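Local coordinates for AvrRxo1-ORF1 (Xanthomonas oryzae pv. oryzicola, PDB 4Z8T), which is a type III effector with a polynucleotide kinase domain, probably a P-loop phosphotransferase, that forms a complex with its partner AvrRxo1-ORF2, at residues G238-F243 and A255-G260; F68-N73 and K84-L89. One frame throughout, in Å; residues are numbered along the deposited sequence.

How the contacts relate
Both contacts build on one mixed sheet, and their centres lie about 12 Å apart on the same side of the chain's centre. Contact 2 comes first along the chain and closes before contact 1 opens. It sets I86, between helices 78-85 and 87-95, and the start of helix 87-95 against strand 66-71, whereas contact 1 pairs strands 238-245 and 251-258. Strand 179-185 lies between the parallel strands 66-71 and 238-245; the antiparallel part begins with 251-258. The two contacts also touch: R241 NH1 lies 2.8 Å from K85 O, probably as a hydrogen bond, F243 packs on K85, and R241 on I86. I86, packed also on strand 66-71, thus joins the hairpin to the probable P-loop region.

Contact 1 (G238-F243 and A255-G260); sequences GNYRLF and ASVIGG
N239 reaches across to the turn at G259 with its side-chain amide, adding a side-chain bond to the backbone ladder of strands 238-243 and 255-258. With CG beside the backbone N (chi1 -62°), the amide swings toward the other strand, and OD1 accepts the G259 N-H at 2.9 Å. The bond is nearly straight at hydrogen (167°), although the donor is tilted out of the carbonyl plane. The other end of the amide is held as well, ND2 being bonded to E181. Just beyond, a water accepts from G260 N at 2.8 Å and donates to G238 O.

Y240 and V257 form a hydrogen-bonded antiparallel pair, as do L242 and A255: Y240 N meets V257 O at 2.8 Å, and V257 N returns to Y240 O at the same separation. L242 N continues the ladder to A255 O at 2.9 Å. This is a beta hairpin, whose first strand runs parallel to strand 179-185 and whose second adds an antiparallel strand to the sheet of the P-loop domain. Y240, L242, A255 and V257 share one face. There Y240 CB abuts V257 CB at 4.2 Å, while the Y240 ring, set by a CG anti to the backbone N (chi1 173°), packs against helix 224-233 and places its hydroxyl on D184. L242 CD2 approaches A255 CB at 4.3 Å.

R241 and S256, a non-hydrogen-bonded pair, turn to the opposite face. The aliphatic part of R241 passes I258 obliquely, CG resting 4.1 Å from I258 CD1. Its guanidinium group reaches K85 O through NH1, and S256 OG is bonded to E265.

Contact 2 (F68-N73 and K84-L89); sequences FALRGN and KKIPVL
F68 and L70, alternate residues of strand 66-71, point the same way and meet I86, V88 and L89 where one helix gives way to the next. The setting is consistent with a P-loop (Walker A) strand-loop-helix, as expected of the family: the strand runs into the probable phosphate-binding loop at G72, helix 78-85 leads the chain back, and I86 to L89 then come over the side chains of F68 and L70.

The first shell is wholly apolar. I86 works as a fork, its two branches serving different partners: CG2 lies 3.8 Å from F68 CE2, and CD1 lies 3.7 Å from L70 CD2. The side chains of F68 and I86 lie alongside, running antiparallel. V88 instead crosses F68 at about a right angle, where a chi1 of 79° turns its CG1 to the ring, 4.0 Å from F68 CZ. Nearer the strand, L89 CD2 packs on F68 CB at 4.2 Å.

Further out, L58 of helix 34-60 touches both F68 and V88, and C183 of strand 179-185 supports I86. On the strand side, F68 and L70 are fixed by backbone bonds to the neighbouring strand 154-157, while L70 O and G72 O both accept from K78 NZ, tying this layer to the probable nucleotide site. I86 itself lies where helix 78-85 ends and is the N-cap residue of helix 87-95; its O takes a weak bond from L89 N at 2.9 Å.

Contact 1 (G238-F243 and A255-G260)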
loop_
_atom_site.group_PDB
_atom_site.type_symbol
_atom_site.label_atom_id
_atom_site.label_comp_id
_atom_site.label_asym_id
_atom_site.label_seq_id
_atom_site.Cartn_x
_atom_site.Cartn_y
_atom_site.Cartn_z
ATOM N N GLY A 238 -18.439 13.846 -24.215
ATOM C CA GLY A 238 -17.191 14.560 -24.432
ATOM C C GLY A 238 -16.017 13.615 -24.281
ATOM O O GLY A 238 -16.122 12.429 -24.582
ATOM N N ASN A 239 -14.892 14.118 -23.788
ATOM C CA ASN A 239 -13.712 13.275 -23.662
ATOM C C ASN A 239 -13.134 13.367 -22.262
ATOM O O ASN A 239 -13.330 14.364 -21.575
ATOM C CB ASN A 239 -12.661 13.666 -24.697
ATOM C CG ASN A 239 -13.167 13.483 -26.115
ATOM O OD1 ASN A 239 -13.568 12.386 -26.501
ATOM N ND2 ASN A 239 -13.205 14.572 -26.877
ATOM N N TYR A 240 -12.431 12.310 -21.864
ATOM C CA TYR A 240 -11.840 12.186 -20.529
ATOM C C TYR A 240 -10.381 11.746 -20.651
ATOM O O TYR A 240 -10.065 10.801 -21.367
ATOM C CB TYR A 240 -12.616 11.147 -19.705
ATOM C CG TYR A 240 -11.966 10.834 -18.376
ATOM C CD1 TYR A 240 -10.967 9.865 -18.283
ATOM C CD2 TYR A 240 -12.330 11.514 -17.221
ATOM C CE1 TYR A 240 -10.348 9.586 -17.085
ATOM C CE2 TYR A 240 -11.717 11.231 -16.000
ATOM C CZ TYR A 240 -10.722 10.266 -15.947
ATOM O OH TYR A 240 -10.113 9.973 -14.744
ATOM N N ARG A 241 -9.486 12.418 -19.920
ATOM C CA ARG A 241 -8.100 11.958 -19.814
ATOM C C ARG A 241 -7.677 12.027 -18.367
ATOM O O ARG A 241 -7.987 13.004 -17.672
ATOM C CB ARG A 241 -7.165 12.840 -20.647
ATOM C CG ARG A 241 -7.252 12.583 -22.143
ATOM C CD ARG A 241 -6.379 13.578 -22.909
ATOM N NE ARG A 241 -6.995 14.910 -22.905
ATOM C CZ ARG A 241 -6.318 16.036 -23.094
ATOM N NH1 ARG A 241 -5.005 15.987 -23.289
ATOM N NH2 ARG A 241 -6.950 17.200 -23.066
ATOM N N LEU A 242 -6.970 10.998 -17.919
ATOM C CA LEU A 242 -6.471 10.922 -16.552
ATOM C C LEU A 242 -4.963 10.933 -16.593
ATOM O O LEU A 242 -4.360 10.105 -17.253
ATOM C CB LEU A 242 -6.901 9.602 -15.912
ATOM C CG LEU A 242 -6.247 9.249 -14.563
ATOM C CD1 LEU A 242 -6.531 10.299 -13.477
ATOM C CD2 LEU A 242 -6.786 7.884 -14.136
ATOM N N PHE A 243 -4.352 11.862 -15.862
ATOM C CA PHE A 243 -2.889 11.928 -15.811
ATOM C C PHE A 243 -2.472 11.656 -14.396
ATOM O O PHE A 243 -3.058 12.204 -13.477
ATOM C CB PHE A 243 -2.388 13.320 -16.220
ATOM C CG PHE A 243 -2.656 13.659 -17.657
ATOM C CD1 PHE A 243 -1.777 13.272 -18.656
ATOM C CD2 PHE A 243 -3.816 14.336 -18.016
ATOM C CE1 PHE A 243 -2.043 13.582 -19.998
ATOM C CE2 PHE A 243 -4.077 14.648 -19.351
ATOM C CZ PHE A 243 -3.205 14.270 -20.330
ATOM N N ALA A 255 -5.269 6.728 -18.118
ATOM C CA ALA A 255 -6.462 6.145 -18.749
ATOM C C ALA A 255 -7.159 7.240 -19.535
ATOM O O ALA A 255 -6.966 8.419 -19.261
ATOM C CB ALA A 255 -7.414 5.546 -17.694
ATOM N N SER A 256 -7.997 6.862 -20.491
ATOM C CA SER A 256 -8.645 7.868 -21.322
ATOM C C SER A 256 -9.918 7.367 -21.967
ATOM O O SER A 256 -10.061 6.176 -22.252
ATOM C CB SER A 256 -7.686 8.375 -22.414
ATOM O OG SER A 256 -7.288 7.327 -23.295
ATOM N N VAL A 257 -10.849 8.280 -22.204
ATOM C CA VAL A 257 -12.002 7.949 -23.033
ATOM C C VAL A 257 -12.092 9.059 -24.063
ATOM O O VAL A 257 -12.480 10.176 -23.737
ATOM C CB VAL A 257 -13.302 7.865 -22.226
ATOM C CG1 VAL A 257 -14.418 7.287 -23.118
ATOM C CG2 VAL A 257 -13.133 7.000 -20.966
ATOM N N ILE A 258 -11.723 8.732 -25.295
ATOM C CA ILE A 258 -11.596 9.717 -26.366
ATOM C C ILE A 258 -12.323 9.206 -27.606
ATOM O O ILE A 258 -11.981 8.145 -28.141
ATOM C CB ILE A 258 -10.113 9.949 -26.693
ATOM C CG1 ILE A 258 -9.390 10.554 -25.486
ATOM C CG2 ILE A 258 -9.948 10.926 -27.878
ATOM C CD1 ILE A 258 -7.887 10.595 -25.654
ATOM N N GLY A 259 -13.309 9.970 -28.066
ATOM C CA GLY A 259 -14.137 9.549 -29.185
ATOM C C GLY A 259 -14.850 8.261 -28.838
ATOM O O GLY A 259 -15.108 7.422 -29.708
ATOM N N GLY A 260 -15.146 8.098 -27.553
ATOM C CA GLY A 260 -15.868 6.935 -27.067
ATOM C C GLY A 260 -14.988 5.728 -26.796
ATOM O O GLY A 260 -15.458 4.713 -26.278
HETATM O O HOH W 1 -15.087 10.021 -25.492
#

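Contact 2 (F68-N73 and K84-L89)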
loop_
_atom_site.group_PDB
_atom_site.type_symbol
_atom_site.label_atom_id
_atom_site.label_comp_id
_atom_site.label_asym_id
_atom_site.label_seq_id
_atom_site.Cartn_x
_atom_site.Cartn_y
_atom_site.Cartn_z
ATOM N N PHE A 68 -14.791 22.952 -20.123
ATOM C CA PHE A 68 -13.503 22.346 -19.799
ATOM C C PHE A 68 -13.448 22.172 -18.292
ATOM O O PHE A 68 -13.524 23.155 -17.544
ATOM C CB PHE A 68 -12.347 23.263 -20.224
ATOM C CG PHE A 68 -12.162 23.353 -21.707
ATOM C CD1 PHE A 68 -12.834 24.323 -22.442
ATOM C CD2 PHE A 68 -11.332 22.465 -22.369
ATOM C CE1 PHE A 68 -12.663 24.416 -23.818
ATOM C CE2 PHE A 68 -11.163 22.546 -23.741
ATOM C CZ PHE A 68 -11.833 23.523 -24.469
ATOM N N ALA A 69 -13.343 20.926 -17.843
ATOM C CA ALA A 69 -13.359 20.606 -16.421
ATOM C C ALA A 69 -11.968 20.104 -16.045
ATOM O O ALA A 69 -11.457 19.160 -16.643
ATOM C CB ALA A 69 -14.423 19.532 -16.130
ATOM N N LEU A 70 -11.338 20.762 -15.080
ATOM C CA LEU A 70 -10.043 20.317 -14.584
ATOM C C LEU A 70 -10.243 19.730 -13.194
ATOM O O LEU A 70 -10.324 20.457 -12.200
ATOM C CB LEU A 70 -9.064 21.495 -14.521
ATOM C CG LEU A 70 -9.047 22.327 -15.804
ATOM C CD1 LEU A 70 -8.153 23.569 -15.672
ATOM C CD2 LEU A 70 -8.591 21.455 -16.946
ATOM N N ARG A 71 -10.361 18.405 -13.138
ATOM C CA ARG A 71 -10.585 17.684 -11.894
ATOM C C ARG A 71 -9.260 17.348 -11.234
ATOM O O ARG A 71 -8.305 16.972 -11.903
ATOM C CB ARG A 71 -11.306 16.371 -12.215
ATOM C CG ARG A 71 -11.682 15.534 -11.004
ATOM C CD ARG A 71 -12.594 14.360 -11.381
ATOM N NE ARG A 71 -13.110 13.725 -10.176
ATOM C CZ ARG A 71 -12.549 12.689 -9.555
ATOM N NH1 ARG A 71 -11.428 12.148 -10.016
ATOM N NH2 ARG A 71 -13.099 12.214 -8.444
ATOM N N GLY A 72 -9.211 17.453 -9.913
ATOM C CA GLY A 72 -8.061 16.932 -9.195
ATOM C C GLY A 72 -7.842 17.648 -7.893
ATOM O O GLY A 72 -8.296 18.780 -7.712
ATOM N N ASN A 73 -7.123 16.980 -6.994
ATOM C CA ASN A 73 -6.853 17.524 -5.675
ATOM C C ASN A 73 -5.929 18.745 -5.720
ATOM O O ASN A 73 -5.304 19.054 -6.731
ATOM C CB ASN A 73 -6.225 16.433 -4.797
ATOM C CG ASN A 73 -6.301 16.749 -3.319
ATOM O OD1 ASN A 73 -7.198 17.470 -2.864
ATOM N ND2 ASN A 73 -5.354 16.195 -2.548
ATOM N N LYS A 84 -0.094 22.432 -21.013
ATOM C CA LYS A 84 0.643 21.559 -21.911
ATOM C C LYS A 84 -0.251 20.615 -22.704
ATOM O O LYS A 84 0.046 20.284 -23.864
ATOM C CB LYS A 84 1.617 20.745 -21.071
ATOM C CG LYS A 84 2.468 19.753 -21.820
ATOM C CD LYS A 84 3.373 19.028 -20.829
ATOM C CE LYS A 84 4.359 18.103 -21.520
ATOM N NZ LYS A 84 5.476 17.758 -20.590
ATOM N N LYS A 85 -1.345 20.179 -22.083
ATOM C CA LYS A 85 -2.135 19.090 -22.654
ATOM C C LYS A 85 -3.485 19.512 -23.197
ATOM O O LYS A 85 -4.231 18.688 -23.728
ATOM C CB LYS A 85 -2.318 17.962 -21.624
ATOM C CG LYS A 85 -1.024 17.416 -21.065
ATOM C CD LYS A 85 -0.036 17.029 -22.163
ATOM C CE LYS A 85 -0.553 15.899 -23.054
ATOM N NZ LYS A 85 0.432 15.562 -24.129
ATOM N N ILE A 86 -3.818 20.792 -23.075
ATOM C CA ILE A 86 -5.055 21.302 -23.659
ATOM C C ILE A 86 -4.693 22.529 -24.492
ATOM O O ILE A 86 -5.015 23.655 -24.105
ATOM C CB ILE A 86 -6.136 21.669 -22.588
ATOM C CG1 ILE A 86 -6.180 20.624 -21.460
ATOM C CG2 ILE A 86 -7.514 21.830 -23.235
ATOM C CD1 ILE A 86 -6.980 21.075 -20.251
ATOM N N PRO A 87 -4.020 22.311 -25.637
ATOM C CA PRO A 87 -3.479 23.437 -26.419
ATOM C C PRO A 87 -4.471 24.556 -26.752
ATOM O O PRO A 87 -4.070 25.726 -26.736
ATOM C CB PRO A 87 -3.000 22.776 -27.721
ATOM C CG PRO A 87 -2.746 21.357 -27.363
ATOM C CD PRO A 87 -3.750 21.009 -26.280
ATOM N N VAL A 88 -5.721 24.234 -27.084
ATOM C CA VAL A 88 -6.670 25.295 -27.425
ATOM C C VAL A 88 -6.962 26.182 -26.214
ATOM O O VAL A 88 -7.111 27.394 -26.342
ATOM C CB VAL A 88 -7.954 24.744 -28.113
ATOM C CG1 VAL A 88 -8.949 24.141 -27.103
ATOM C CG2 VAL A 88 -8.626 25.816 -28.953
ATOM N N LEU A 89 -6.995 25.577 -25.030
ATOM C CA LEU A 89 -7.304 26.320 -23.822
ATOM C C LEU A 89 -6.066 27.099 -23.389
ATOM O O LEU A 89 -6.179 28.232 -22.909
ATOM C CB LEU A 89 -7.792 25.382 -22.726
ATOM C CG LEU A 89 -8.042 26.049 -21.379
ATOM C CD1 LEU A 89 -9.097 27.139 -21.522
ATOM C CD2 LEU A 89 -8.478 24.982 -20.374
#